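Side-chain contacts in pathogenicity island protein (Staphylococcus aureus subsp. aureus, PDB 3HL6), which is of unknown function but is encoded as an open reading frame (ORF9) on a pathogenicity island of Staphylococcus aureus: residues R19-L24 with E69-K74; Y38-P41 with V45-M48; V88-H93 with S101-S106; M158-A163 with E175-V180; T181-D186 with E192-L197. One frame throughout, in Å; residues are numbered along the deposited sequence.

Contact 1 of 5, residues R19-L24 with E69-K74; sequences RYYTGL and ELASPK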
# COMPACT_ATOMS: atom_id res chain seq x y z
N ARG B 19 1.64 -7.03 2.97
CA ARG B 19 2.42 -8.06 2.28
C ARG B 19 2.22 -9.46 2.87
O ARG B 19 2.20 -10.48 2.16
CB ARG B 19 3.91 -7.74 2.31
CG ARG B 19 4.66 -8.73 1.47
CD ARG B 19 6.12 -8.64 1.59
NE ARG B 19 6.72 -9.75 0.86
CZ ARG B 19 7.38 -10.76 1.42
NH1 ARG B 19 7.56 -10.80 2.74
NH2 ARG B 19 7.87 -11.72 0.65
N TYR B 20 2.11 -9.54 4.19
CA TYR B 20 1.93 -10.85 4.77
C TYR B 20 0.50 -11.26 4.56
O TYR B 20 0.22 -12.42 4.36
CB TYR B 20 2.43 -10.91 6.23
CG TYR B 20 3.94 -11.10 6.24
CD1 TYR B 20 4.50 -12.38 6.25
CD2 TYR B 20 4.81 -10.01 6.14
CE1 TYR B 20 5.88 -12.57 6.20
CE2 TYR B 20 6.20 -10.19 6.10
CZ TYR B 20 6.73 -11.48 6.12
OH TYR B 20 8.11 -11.69 6.08
N TYR B 21 -0.41 -10.30 4.56
CA TYR B 21 -1.82 -10.64 4.43
C TYR B 21 -2.08 -11.36 3.13
O TYR B 21 -2.71 -12.41 3.09
CB TYR B 21 -2.71 -9.40 4.52
CG TYR B 21 -4.15 -9.74 4.24
CD1 TYR B 21 -4.80 -9.23 3.12
CD2 TYR B 21 -4.85 -10.60 5.06
CE1 TYR B 21 -6.09 -9.53 2.85
CE2 TYR B 21 -6.14 -10.92 4.79
CZ TYR B 21 -6.76 -10.36 3.67
OH TYR B 21 -8.06 -10.66 3.36
N THR B 22 -1.59 -10.81 2.04
CA THR B 22 -1.69 -11.51 0.79
C THR B 22 -0.83 -12.77 0.84
O THR B 22 -1.27 -13.84 0.46
CB THR B 22 -1.23 -10.62 -0.34
OG1 THR B 22 0.17 -10.35 -0.16
CG2 THR B 22 -2.02 -9.32 -0.33
N GLY B 23 0.38 -12.65 1.34
CA GLY B 23 1.22 -13.83 1.54
C GLY B 23 0.50 -15.03 2.15
O GLY B 23 0.61 -16.14 1.65
N LEU B 24 -0.23 -14.80 3.24
CA LEU B 24 -0.73 -15.88 4.07
C LEU B 24 -2.20 -16.23 3.80
O LEU B 24 -2.78 -17.07 4.49
CB LEU B 24 -0.54 -15.55 5.54
CG LEU B 24 0.94 -15.59 5.92
CD1 LEU B 24 1.18 -14.90 7.26
CD2 LEU B 24 1.42 -17.04 5.92
N GLU B 69 -11.15 -6.63 12.91
CA GLU B 69 -10.80 -6.87 11.53
C GLU B 69 -9.96 -5.74 10.94
O GLU B 69 -10.39 -4.59 10.90
CB GLU B 69 -12.08 -7.03 10.71
CG GLU B 69 -11.83 -7.08 9.21
CD GLU B 69 -12.99 -7.66 8.45
OE1 GLU B 69 -13.15 -7.30 7.24
OE2 GLU B 69 -13.73 -8.47 9.05
N LEU B 70 -8.79 -6.09 10.42
CA LEU B 70 -7.95 -5.13 9.70
C LEU B 70 -8.20 -5.16 8.21
O LEU B 70 -8.03 -4.14 7.54
CB LEU B 70 -6.48 -5.43 9.89
CG LEU B 70 -5.82 -4.98 11.18
CD1 LEU B 70 -4.30 -5.02 10.96
CD2 LEU B 70 -6.27 -3.59 11.62
N ALA B 71 -8.57 -6.33 7.69
CA ALA B 71 -8.60 -6.57 6.26
C ALA B 71 -9.45 -7.78 5.87
O ALA B 71 -9.45 -8.80 6.57
CB ALA B 71 -7.19 -6.70 5.72
N SER B 72 -10.18 -7.66 4.76
CA SER B 72 -10.68 -8.85 4.08
C SER B 72 -10.25 -8.80 2.62
O SER B 72 -9.73 -7.79 2.19
CB SER B 72 -12.18 -9.03 4.28
OG SER B 72 -12.89 -7.86 3.97
N PRO B 73 -10.33 -9.93 1.90
CA PRO B 73 -9.92 -10.02 0.51
C PRO B 73 -10.36 -8.84 -0.37
O PRO B 73 -9.57 -8.37 -1.20
CB PRO B 73 -10.56 -11.30 0.00
CG PRO B 73 -10.71 -12.16 1.16
CD PRO B 73 -10.55 -11.39 2.50
N LYS B 74 -11.59 -8.37 -0.21
CA LYS B 74 -12.10 -7.33 -1.10
C LYS B 74 -11.99 -5.98 -0.42
O LYS B 74 -12.46 -4.96 -0.94
CB LYS B 74 -13.56 -7.62 -1.50
CG LYS B 74 -13.75 -8.88 -2.35
CD LYS B 74 -14.99 -8.75 -3.24
CE LYS B 74 -15.13 -7.29 -3.78
NZ LYS B 74 -16.56 -6.75 -3.68
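Tyr21 and the Ala71-Pro73 stretch give a worked example of how one long aromatic side chain can tie a helix to the border of a sheet. The tyrosine leaves helix 13-30 with CB directed at the strand, and its CG lies anti to the main-chain nitrogen (chi1 174°), which carries the ring straight out from the helix toward residues 71-73. Midway along, Ala71 CB sits over the middle of one ring face, 4.2 Å from the centroid of the Tyr21 ring and only 10° off its normal, a CH-pi contact made by a methyl group. On the rim, CE1 of Tyr21 reaches Ser72 O at 4.1 Å, while CZ of Tyr21 lies 4.0 Å from both Ser72 C and Pro73 N, so the outer half of the ring rests against main chain.

The strand under this ring is not regular. Leu70 and Ala71 together face Leu53 of strand 52-57, the pattern of a classic beta bulge on 68-71, which is an outermost strand of the five-stranded mixed sheet within this chain.

At the tip, the phenol oxygen is bonded to Ser51 O, in the turn between strands 44-49 and 52-57. Pro73 comes close to the ring edge, crossing the tyrosine at about a right angle, but the modelled spacing at the hydroxyl is too short to be relied on. On the same helix, Thr22 OG1 bonds to Thr76 OG1 of the second subunit, and Arg19 NE forms a salt bridge with Glu77 of that same subunit.

Contact 2 of 5, residues Y38-P41 with V45-M48; sequences YNDP and VYVM
Asp40 reaches Tyr46 across the turn between two neighbouring strands. Tyr38 still shares main-chain bonding with Ile6 as the chain leaves strand 33-37, and Asn39, with a positive phi of 60°, turns it. Asp40 then extends its carboxylate, CG anti to the backbone nitrogen (chi1 -174°), to meet the phenol arriving from the opposite direction. Tyr46 OH donates to Asp40 OD2 at 2.6 Å; the oxygen lies at the ring edge, yet the hydroxyl meets it from above the carboxylate plane, 39° out of it. A water adds a second link, donating to Asp40 OD1 at 2.8 Å and to Tyr46 OH at 3.1 Å.

The same carboxylate folds its own loop: OD1 accepts from Phe42 N, making an Asx turn around Pro41, and OD2 accepts from Met44 N. Donors thus serve both oxygens, which would be expected to favour the ionised form; Arg13 adds a long, weak ion pair.

Tyr46 itself stands on strand 44-49, between strands 33-37 and 52-57, where its ring meets that of Phe35 and touches Leu17 of helix 13-30.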
# COMPACT_ATOMS: atom_id res chain seq x y z
N TYR B 38 7.93 -6.95 15.22
CA TYR B 38 8.97 -6.53 16.13
C TYR B 38 8.97 -5.03 16.42
O TYR B 38 9.03 -4.21 15.52
CB TYR B 38 10.33 -7.04 15.68
CG TYR B 38 11.27 -7.01 16.85
CD1 TYR B 38 11.13 -7.92 17.90
CD2 TYR B 38 12.25 -6.02 16.95
CE1 TYR B 38 11.97 -7.87 19.01
CE2 TYR B 38 13.09 -5.96 18.04
CZ TYR B 38 12.95 -6.88 19.07
OH TYR B 38 13.80 -6.80 20.14
N ASN B 39 8.88 -4.69 17.71
CA ASN B 39 8.89 -3.31 18.19
C ASN B 39 7.72 -2.49 17.62
O ASN B 39 7.87 -1.36 17.16
CB ASN B 39 10.25 -2.65 17.92
CG ASN B 39 11.09 -2.43 19.21
OD1 ASN B 39 10.66 -2.75 20.33
ND2 ASN B 39 12.28 -1.87 19.05
N ASP B 40 6.55 -3.12 17.63
CA ASP B 40 5.28 -2.50 17.30
C ASP B 40 4.93 -1.58 18.43
O ASP B 40 4.65 -2.05 19.53
CB ASP B 40 4.24 -3.61 17.25
CG ASP B 40 2.87 -3.14 16.77
OD1 ASP B 40 2.65 -1.91 16.66
OD2 ASP B 40 2.03 -4.03 16.51
N PRO B 41 4.88 -0.26 18.19
CA PRO B 41 4.66 0.56 19.35
C PRO B 41 3.26 0.36 19.94
O PRO B 41 2.98 0.89 21.00
CB PRO B 41 4.81 1.99 18.82
CG PRO B 41 4.53 1.92 17.38
CD PRO B 41 4.95 0.52 16.94
N VAL B 45 -1.41 -8.12 18.67
CA VAL B 45 -1.38 -9.51 18.24
C VAL B 45 -2.21 -9.66 16.95
O VAL B 45 -3.39 -9.29 16.91
CB VAL B 45 -1.94 -10.42 19.37
CG1 VAL B 45 -2.09 -11.87 18.90
CG2 VAL B 45 -1.06 -10.31 20.60
N TYR B 46 -1.59 -10.19 15.90
CA TYR B 46 -2.29 -10.29 14.61
C TYR B 46 -2.65 -11.72 14.29
O TYR B 46 -1.84 -12.62 14.44
CB TYR B 46 -1.43 -9.75 13.46
CG TYR B 46 -0.88 -8.37 13.69
CD1 TYR B 46 0.34 -8.19 14.36
CD2 TYR B 46 -1.57 -7.23 13.26
CE1 TYR B 46 0.86 -6.93 14.57
CE2 TYR B 46 -1.05 -5.95 13.48
CZ TYR B 46 0.16 -5.82 14.14
OH TYR B 46 0.69 -4.56 14.37
N VAL B 47 -3.87 -11.92 13.81
CA VAL B 47 -4.33 -13.24 13.47
C VAL B 47 -4.87 -13.24 12.05
O VAL B 47 -5.66 -12.37 11.67
CB VAL B 47 -5.41 -13.71 14.45
CG1 VAL B 47 -6.13 -14.92 13.91
CG2 VAL B 47 -4.78 -14.02 15.83
N MET B 48 -4.42 -14.21 11.25
CA MET B 48 -4.97 -14.47 9.94
C MET B 48 -5.84 -15.68 10.05
O MET B 48 -5.34 -16.77 10.23
CB MET B 48 -3.86 -14.79 8.95
CG MET B 48 -3.00 -13.64 8.57
SD MET B 48 -3.65 -12.85 7.09
CE MET B 48 -4.28 -14.24 6.14
O HOH W 1 0.55 -1.51 14.90

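Contact 3 of 5, residues V88-H93 with S101-S106; sequences VGYELH and SDMMAS
Met103 lies across the ring of Tyr90 in a Met-aromatic contact that fixes a small two-stranded hairpin, 90-92 with 96-98, to the helix that follows it, 100-109. The thioether chain crosses the tyrosine at about a right angle. Its CB is 3.9 Å from Tyr90 CD2, and its CG stands over one face, displaced toward the rim, 4.2 Å from the centroid of the Tyr90 ring. The sulfur is farther off and oblique: Met103 SD lies 4.9 Å from that centroid, 30° from the normal, so the methylene carries the closer contact with the face. A bend at chi2 (68°) turns the chain past the ring, after which the extended end brings the methyl to Leu92. Tyr90 and Leu92 both point at the helix, with Glu91 between them turned away, as expected of an extended strand, and Met103 is thereby held between two strand residues.

Beyond this first shell, Leu162 of helix 152-163, a buried residue, touches both Tyr90 and Met103. The helix that carries Met103 is tied to helix 191-208 by Asp102, whose OD1 is bonded to the hydroxyl of Tyr208. At the start of the strand segment, Val88 packs on Tyr87 of the second subunit. At the exposed Leu92, two methyl groups meet: Leu92 CD2 and Met103 CE, 4.3 Å apart.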
# COMPACT_ATOMS: atom_id res chain seq x y z
N VAL B 88 0.99 11.53 3.75
CA VAL B 88 0.36 12.79 3.44
C VAL B 88 -0.92 13.01 4.22
O VAL B 88 -1.71 13.85 3.84
CB VAL B 88 0.03 12.90 1.93
CG1 VAL B 88 1.30 13.00 1.11
CG2 VAL B 88 -0.86 11.73 1.49
N GLY B 89 -1.16 12.26 5.28
CA GLY B 89 -2.37 12.43 6.05
C GLY B 89 -3.64 12.44 5.21
O GLY B 89 -3.73 11.74 4.21
N TYR B 90 -4.64 13.20 5.62
CA TYR B 90 -6.02 12.93 5.21
C TYR B 90 -6.73 14.25 5.00
O TYR B 90 -6.70 15.12 5.88
CB TYR B 90 -6.77 12.15 6.29
CG TYR B 90 -6.26 10.76 6.53
CD1 TYR B 90 -6.86 9.65 5.95
CD2 TYR B 90 -5.16 10.54 7.35
CE1 TYR B 90 -6.39 8.39 6.19
CE2 TYR B 90 -4.68 9.28 7.59
CZ TYR B 90 -5.29 8.21 7.01
OH TYR B 90 -4.79 6.96 7.26
N GLU B 91 -7.37 14.40 3.84
CA GLU B 91 -8.22 15.56 3.68
C GLU B 91 -9.66 15.22 3.93
O GLU B 91 -10.24 14.40 3.22
CB GLU B 91 -8.06 16.21 2.31
CG GLU B 91 -8.69 17.61 2.31
CD GLU B 91 -8.43 18.44 1.06
OE1 GLU B 91 -7.55 18.06 0.24
OE2 GLU B 91 -9.12 19.48 0.92
N LEU B 92 -10.25 15.84 4.95
CA LEU B 92 -11.70 15.75 5.16
C LEU B 92 -12.51 16.56 4.13
O LEU B 92 -12.06 17.60 3.62
CB LEU B 92 -12.05 16.20 6.57
CG LEU B 92 -11.40 15.39 7.71
CD1 LEU B 92 -11.57 16.14 9.04
CD2 LEU B 92 -12.01 13.98 7.78
N HIS B 93 -13.71 16.08 3.83
CA HIS B 93 -14.43 16.53 2.63
C HIS B 93 -14.82 18.01 2.71
O HIS B 93 -14.55 18.78 1.77
CB HIS B 93 -15.64 15.63 2.37
CG HIS B 93 -15.35 14.46 1.47
ND1 HIS B 93 -14.92 14.62 0.16
CD2 HIS B 93 -15.43 13.12 1.68
CE1 HIS B 93 -14.75 13.43 -0.40
NE2 HIS B 93 -15.06 12.50 0.50
N SER B 101 -1.87 10.87 12.79
CA SER B 101 -2.05 10.90 14.24
C SER B 101 -3.27 11.72 14.67
O SER B 101 -4.10 11.26 15.47
CB SER B 101 -0.78 11.37 14.94
OG SER B 101 0.29 10.53 14.57
N ASP B 102 -3.40 12.93 14.13
CA ASP B 102 -4.60 13.71 14.42
C ASP B 102 -5.87 13.06 13.88
O ASP B 102 -6.94 13.15 14.49
CB ASP B 102 -4.50 15.10 13.82
CG ASP B 102 -3.44 15.93 14.48
OD1 ASP B 102 -3.10 15.61 15.63
OD2 ASP B 102 -2.96 16.89 13.83
N MET B 103 -5.74 12.39 12.74
CA MET B 103 -6.85 11.62 12.25
C MET B 103 -7.30 10.61 13.28
O MET B 103 -8.51 10.44 13.51
CB MET B 103 -6.54 10.93 10.95
CG MET B 103 -7.76 10.26 10.38
SD MET B 103 -9.03 11.41 9.83
CE MET B 103 -10.34 10.30 9.31
N MET B 104 -6.34 9.94 13.91
CA MET B 104 -6.69 8.90 14.87
C MET B 104 -7.19 9.53 16.17
O MET B 104 -8.18 9.09 16.73
CB MET B 104 -5.51 7.95 15.10
CG MET B 104 -5.76 6.87 16.10
SD MET B 104 -4.37 5.77 16.48
CE MET B 104 -5.24 4.67 17.57
N ALA B 105 -6.53 10.60 16.61
CA ALA B 105 -6.93 11.35 17.80
C ALA B 105 -8.36 11.88 17.68
O ALA B 105 -9.15 11.85 18.63
CB ALA B 105 -5.96 12.50 18.04
N SER B 106 -8.67 12.38 16.49
CA SER B 106 -10.04 12.77 16.14
C SER B 106 -11.01 11.65 16.36
O SER B 106 -11.94 11.79 17.13
CB SER B 106 -10.10 13.19 14.69
OG SER B 106 -11.09 14.16 14.54

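Contact 4 of 5, residues M158-A163 with E175-V180; sequences MLYQLA and EGLKLV
Leu177 is the residue about which this contact is built, with Tyr160 and Leu159 as its main partners on the facing helix. The leucine leaves helix 171-184 with CG anti to the backbone nitrogen (chi1 -175°), and its two methyls divide the work. CD2 sits over the centre of the Tyr160 ring, 4.0 Å from the centroid and 8° off the normal, as a CH-pi contact. CD1 lies nearer the rim, 3.4 Å from Tyr160 CE2, and also meets Leu159 at its CB, 3.9 Å away. Ala163, one turn beyond Leu159, completes the surface round the leucine, its CB lying 4.2 Å from Leu177 CD2.

Tyr160 takes part although its CB is directed neither at the partner helix nor away from it; it is the ring that comes close. Its hydroxyl is bonded to Val57 N at the end of strand 52-57, and its ring also stacks with that of Phe68. Tyr160 thus ties the helix pair to the sheet, as do Gln161, bonded to Leu70 O, and Leu177, which touches Val57.

Helices 152-163 and 171-184 follow one another in the chain and form an antiparallel helical hairpin, the two short segments running at 151° to each other. The axes of these segments come no closer than 11.1 Å, a spacing bridged by Leu159, Leu177 and the Tyr160 ring, with Ala163 beside them. Phe42 touches both Leu177 and Ala163. Since everything meeting across the interface is carbon, its hold rests on fit and burial, and the directional bonding of Tyr160 is spent on the sheet.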
# COMPACT_ATOMS: atom_id res chain seq x y z
N MET B 158 -11.48 0.76 12.70
CA MET B 158 -10.91 1.85 11.97
C MET B 158 -9.76 2.57 12.73
O MET B 158 -8.75 2.90 12.14
CB MET B 158 -12.03 2.80 11.55
CG MET B 158 -11.60 3.73 10.50
SD MET B 158 -11.71 5.36 11.20
CE MET B 158 -12.68 6.18 9.88
N LEU B 159 -9.93 2.78 14.03
CA LEU B 159 -8.79 3.14 14.91
C LEU B 159 -7.63 2.18 14.73
O LEU B 159 -6.50 2.59 14.54
CB LEU B 159 -9.23 3.19 16.38
CG LEU B 159 -10.12 4.39 16.76
CD1 LEU B 159 -10.72 4.21 18.13
CD2 LEU B 159 -9.31 5.67 16.67
N TYR B 160 -7.91 0.89 14.74
CA TYR B 160 -6.82 -0.04 14.49
C TYR B 160 -6.12 0.20 13.17
O TYR B 160 -4.92 0.08 13.09
CB TYR B 160 -7.28 -1.49 14.60
CG TYR B 160 -7.22 -1.96 16.01
CD1 TYR B 160 -6.18 -2.78 16.45
CD2 TYR B 160 -8.17 -1.57 16.91
CE1 TYR B 160 -6.12 -3.21 17.75
CE2 TYR B 160 -8.13 -1.99 18.21
CZ TYR B 160 -7.10 -2.81 18.64
OH TYR B 160 -7.07 -3.23 19.96
N GLN B 161 -6.86 0.54 12.12
CA GLN B 161 -6.28 0.69 10.79
C GLN B 161 -5.36 1.90 10.70
O GLN B 161 -4.26 1.83 10.17
CB GLN B 161 -7.38 0.76 9.72
CG GLN B 161 -8.11 -0.57 9.52
CD GLN B 161 -9.38 -0.45 8.66
OE1 GLN B 161 -10.04 0.59 8.64
NE2 GLN B 161 -9.69 -1.48 7.95
N LEU B 162 -5.84 3.03 11.22
CA LEU B 162 -5.00 4.19 11.43
C LEU B 162 -3.72 3.83 12.19
O LEU B 162 -2.62 4.22 11.78
CB LEU B 162 -5.78 5.28 12.17
CG LEU B 162 -6.95 5.76 11.33
CD1 LEU B 162 -7.88 6.69 12.08
CD2 LEU B 162 -6.38 6.45 10.09
N ALA B 163 -3.85 3.05 13.26
CA ALA B 163 -2.71 2.81 14.14
C ALA B 163 -1.53 2.18 13.39
O ALA B 163 -0.36 2.46 13.70
CB ALA B 163 -3.09 1.95 15.37
N GLU B 175 -2.34 4.64 24.84
CA GLU B 175 -3.19 4.37 25.98
C GLU B 175 -4.67 4.42 25.54
O GLU B 175 -5.47 3.54 25.89
CB GLU B 175 -2.89 5.37 27.10
CG GLU B 175 -3.62 5.11 28.43
CD GLU B 175 -3.24 3.76 29.05
OE1 GLU B 175 -2.25 3.15 28.58
OE2 GLU B 175 -3.94 3.33 30.02
N GLY B 176 -5.02 5.43 24.75
CA GLY B 176 -6.36 5.51 24.15
C GLY B 176 -6.87 4.24 23.49
O GLY B 176 -7.99 3.80 23.76
N LEU B 177 -6.08 3.65 22.61
CA LEU B 177 -6.52 2.45 21.91
C LEU B 177 -6.64 1.24 22.86
O LEU B 177 -7.53 0.39 22.71
CB LEU B 177 -5.61 2.15 20.73
CG LEU B 177 -6.09 0.98 19.87
CD1 LEU B 177 -7.51 1.24 19.24
CD2 LEU B 177 -5.06 0.64 18.81
N LYS B 178 -5.76 1.20 23.86
CA LYS B 178 -5.77 0.13 24.82
C LYS B 178 -7.02 0.17 25.72
O LYS B 178 -7.63 -0.89 25.95
CB LYS B 178 -4.47 0.17 25.64
CG LYS B 178 -4.42 -0.75 26.82
CD LYS B 178 -2.98 -1.15 27.10
CE LYS B 178 -2.88 -1.83 28.49
NZ LYS B 178 -1.58 -2.53 28.74
N LEU B 179 -7.42 1.35 26.18
CA LEU B 179 -8.60 1.47 27.07
C LEU B 179 -9.92 1.17 26.36
O LEU B 179 -10.88 0.62 26.92
CB LEU B 179 -8.70 2.87 27.67
CG LEU B 179 -7.53 3.54 28.39
CD1 LEU B 179 -7.62 5.07 28.28
CD2 LEU B 179 -7.50 3.09 29.85
N VAL B 180 -9.98 1.56 25.10
CA VAL B 180 -11.14 1.28 24.31
C VAL B 180 -11.18 -0.20 23.99
O VAL B 180 -12.23 -0.83 24.07
CB VAL B 180 -11.11 2.15 23.04
CG1 VAL B 180 -12.14 1.70 22.13
CG2 VAL B 180 -11.38 3.65 23.43

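Contact 5 of 5, residues T181-D186 with E192-L197; sequences TEFVQD and EDYKAL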
# COMPACT_ATOMS: atom_id res chain seq x y z
N THR B 181 -10.03 -0.80 23.66
CA THR B 181 -10.08 -2.20 23.30
C THR B 181 -10.30 -3.08 24.54
O THR B 181 -10.89 -4.15 24.44
CB THR B 181 -8.85 -2.68 22.46
OG1 THR B 181 -7.66 -2.50 23.19
CG2 THR B 181 -8.70 -1.85 21.25
N GLU B 182 -9.88 -2.61 25.70
CA GLU B 182 -10.17 -3.32 26.93
C GLU B 182 -11.65 -3.29 27.29
O GLU B 182 -12.28 -4.33 27.53
CB GLU B 182 -9.35 -2.75 28.10
CG GLU B 182 -9.54 -3.55 29.37
CD GLU B 182 -8.74 -3.01 30.55
OE1 GLU B 182 -8.02 -1.99 30.40
OE2 GLU B 182 -8.84 -3.62 31.64
N PHE B 183 -12.19 -2.08 27.34
CA PHE B 183 -13.58 -1.86 27.69
C PHE B 183 -14.53 -2.80 26.98
O PHE B 183 -15.55 -3.21 27.52
CB PHE B 183 -13.94 -0.43 27.37
CG PHE B 183 -15.38 -0.08 27.63
CD1 PHE B 183 -16.25 0.16 26.57
CD2 PHE B 183 -15.85 0.06 28.93
CE1 PHE B 183 -17.57 0.52 26.80
CE2 PHE B 183 -17.18 0.41 29.17
CZ PHE B 183 -18.04 0.64 28.10
N VAL B 184 -14.20 -3.15 25.75
CA VAL B 184 -15.11 -3.95 24.95
C VAL B 184 -14.99 -5.47 25.13
O VAL B 184 -15.94 -6.20 24.85
CB VAL B 184 -15.03 -3.55 23.47
CG1 VAL B 184 -15.70 -4.59 22.62
CG2 VAL B 184 -15.68 -2.19 23.28
N GLN B 185 -13.83 -5.94 25.58
CA GLN B 185 -13.73 -7.30 26.11
C GLN B 185 -14.63 -7.40 27.33
O GLN B 185 -14.31 -6.86 28.39
CB GLN B 185 -12.29 -7.64 26.51
CG GLN B 185 -11.23 -7.25 25.49
CD GLN B 185 -11.50 -7.83 24.12
OE1 GLN B 185 -11.92 -8.98 24.01
NE2 GLN B 185 -11.27 -7.04 23.08
N ASP B 186 -15.79 -8.03 27.21
CA ASP B 186 -16.89 -7.64 28.10
C ASP B 186 -16.69 -7.99 29.57
O ASP B 186 -16.30 -9.12 29.92
CB ASP B 186 -18.23 -8.18 27.61
CG ASP B 186 -19.16 -7.07 27.16
OD1 ASP B 186 -18.87 -5.89 27.50
OD2 ASP B 186 -20.15 -7.40 26.47
N GLU B 192 -20.61 2.19 35.32
CA GLU B 192 -19.45 2.69 36.05
C GLU B 192 -18.16 2.49 35.26
O GLU B 192 -17.27 3.35 35.26
CB GLU B 192 -19.32 1.98 37.40
CG GLU B 192 -20.53 2.14 38.32
CD GLU B 192 -21.07 3.57 38.36
OE1 GLU B 192 -20.30 4.52 38.08
OE2 GLU B 192 -22.27 3.74 38.67
N ASP B 193 -18.05 1.35 34.58
CA ASP B 193 -16.88 1.10 33.77
C ASP B 193 -16.88 2.05 32.59
O ASP B 193 -15.84 2.55 32.19
CB ASP B 193 -16.85 -0.36 33.31
CG ASP B 193 -17.03 -1.35 34.46
OD1 ASP B 193 -17.81 -2.32 34.32
OD2 ASP B 193 -16.39 -1.13 35.52
N TYR B 194 -18.07 2.33 32.04
CA TYR B 194 -18.15 3.29 30.96
C TYR B 194 -17.69 4.69 31.40
O TYR B 194 -16.94 5.33 30.67
CB TYR B 194 -19.53 3.39 30.31
CG TYR B 194 -19.59 4.65 29.49
CD1 TYR B 194 -18.97 4.72 28.25
CD2 TYR B 194 -20.14 5.80 30.00
CE1 TYR B 194 -18.95 5.89 27.52
CE2 TYR B 194 -20.13 6.97 29.29
CZ TYR B 194 -19.53 7.01 28.05
OH TYR B 194 -19.53 8.18 27.34
N LYS B 195 -18.14 5.18 32.55
CA LYS B 195 -17.79 6.55 32.91
C LYS B 195 -16.36 6.68 33.44
O LYS B 195 -15.73 7.73 33.28
CB LYS B 195 -18.80 7.18 33.88
CG LYS B 195 -19.58 6.20 34.71
CD LYS B 195 -20.17 6.86 35.96
CE LYS B 195 -20.91 8.15 35.64
NZ LYS B 195 -21.15 8.98 36.89
N ALA B 196 -15.85 5.62 34.06
CA ALA B 196 -14.42 5.54 34.34
C ALA B 196 -13.62 5.74 33.05
O ALA B 196 -12.68 6.54 33.00
CB ALA B 196 -14.09 4.20 35.01
N LEU B 197 -14.00 5.01 32.00
CA LEU B 197 -13.40 5.16 30.69
C LEU B 197 -13.58 6.55 30.09
O LEU B 197 -12.68 7.06 29.42
CB LEU B 197 -13.95 4.12 29.72
CG LEU B 197 -13.55 4.26 28.25
CD1 LEU B 197 -12.44 3.30 27.92
CD2 LEU B 197 -14.75 4.03 27.32
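With chi1 near 180° on both sides, at 177° for Phe183 and 173° for Leu197, the two side chains are projected from consecutive helices toward each other. Helices 171-184 and 191-208 form a helical hairpin, their chains running in roughly opposite directions across a short connection, and this contact lies at its closed end. Phe183 aims at the partner helix and takes the greatest share of the burial. Leu197 crosses it at about a right angle: CD2 lies over one face of the Phe183 ring, 4.3 Å from the centroid and displaced toward the rim, while CD1 reaches back to Phe183 CB at 4.1 Å.

The far end of the ring rests obliquely against the opposite main chain. Phe183 CE2 comes within 3.5 Å of Tyr194 CA, and Phe183 CZ lies 3.8 Å from Tyr194 CB, near the plane of the tyrosine ring at its edge. Asp193 offers its CB to CE2, whereas its OD1 accepts from Thr190 N just before the helix, with Glu187 OE1 close by. Leu118 of helix 112-121 packs on Phe183, and Met115 and Gln119 touch Tyr194, making this a three-helix junction. Where helix 171-184 ends, Gln185 folds back: its amide bonds Gln66 O and Arg65 N, and its NE2 also donates to Thr181 O at 3.2 Å, with a bent N-H...O angle of 150°.

How the contacts relate
Contact 4 lies close to the centre of the chain and is apolar; contacts 1 and 5, also buried, sit farther out on opposite sides of that centre, and contact 3 is partly exposed. Contacts 1 and 2 share the mixed sheet, and Met48 packs on Tyr21 between them. Contacts 4 and 5 use successive turns of helix 171-184, and contacts 3 and 4 meet where Met104 packs against Leu159. Leu70 links contact 1 to Tyr160 and Gln161 of contact 4. An aliphatic group over an aromatic face recurs in contacts 1, 3, 4 and 5, whereas contact 2, buried despite its loop position, relies on a carboxylate, a phenol and water.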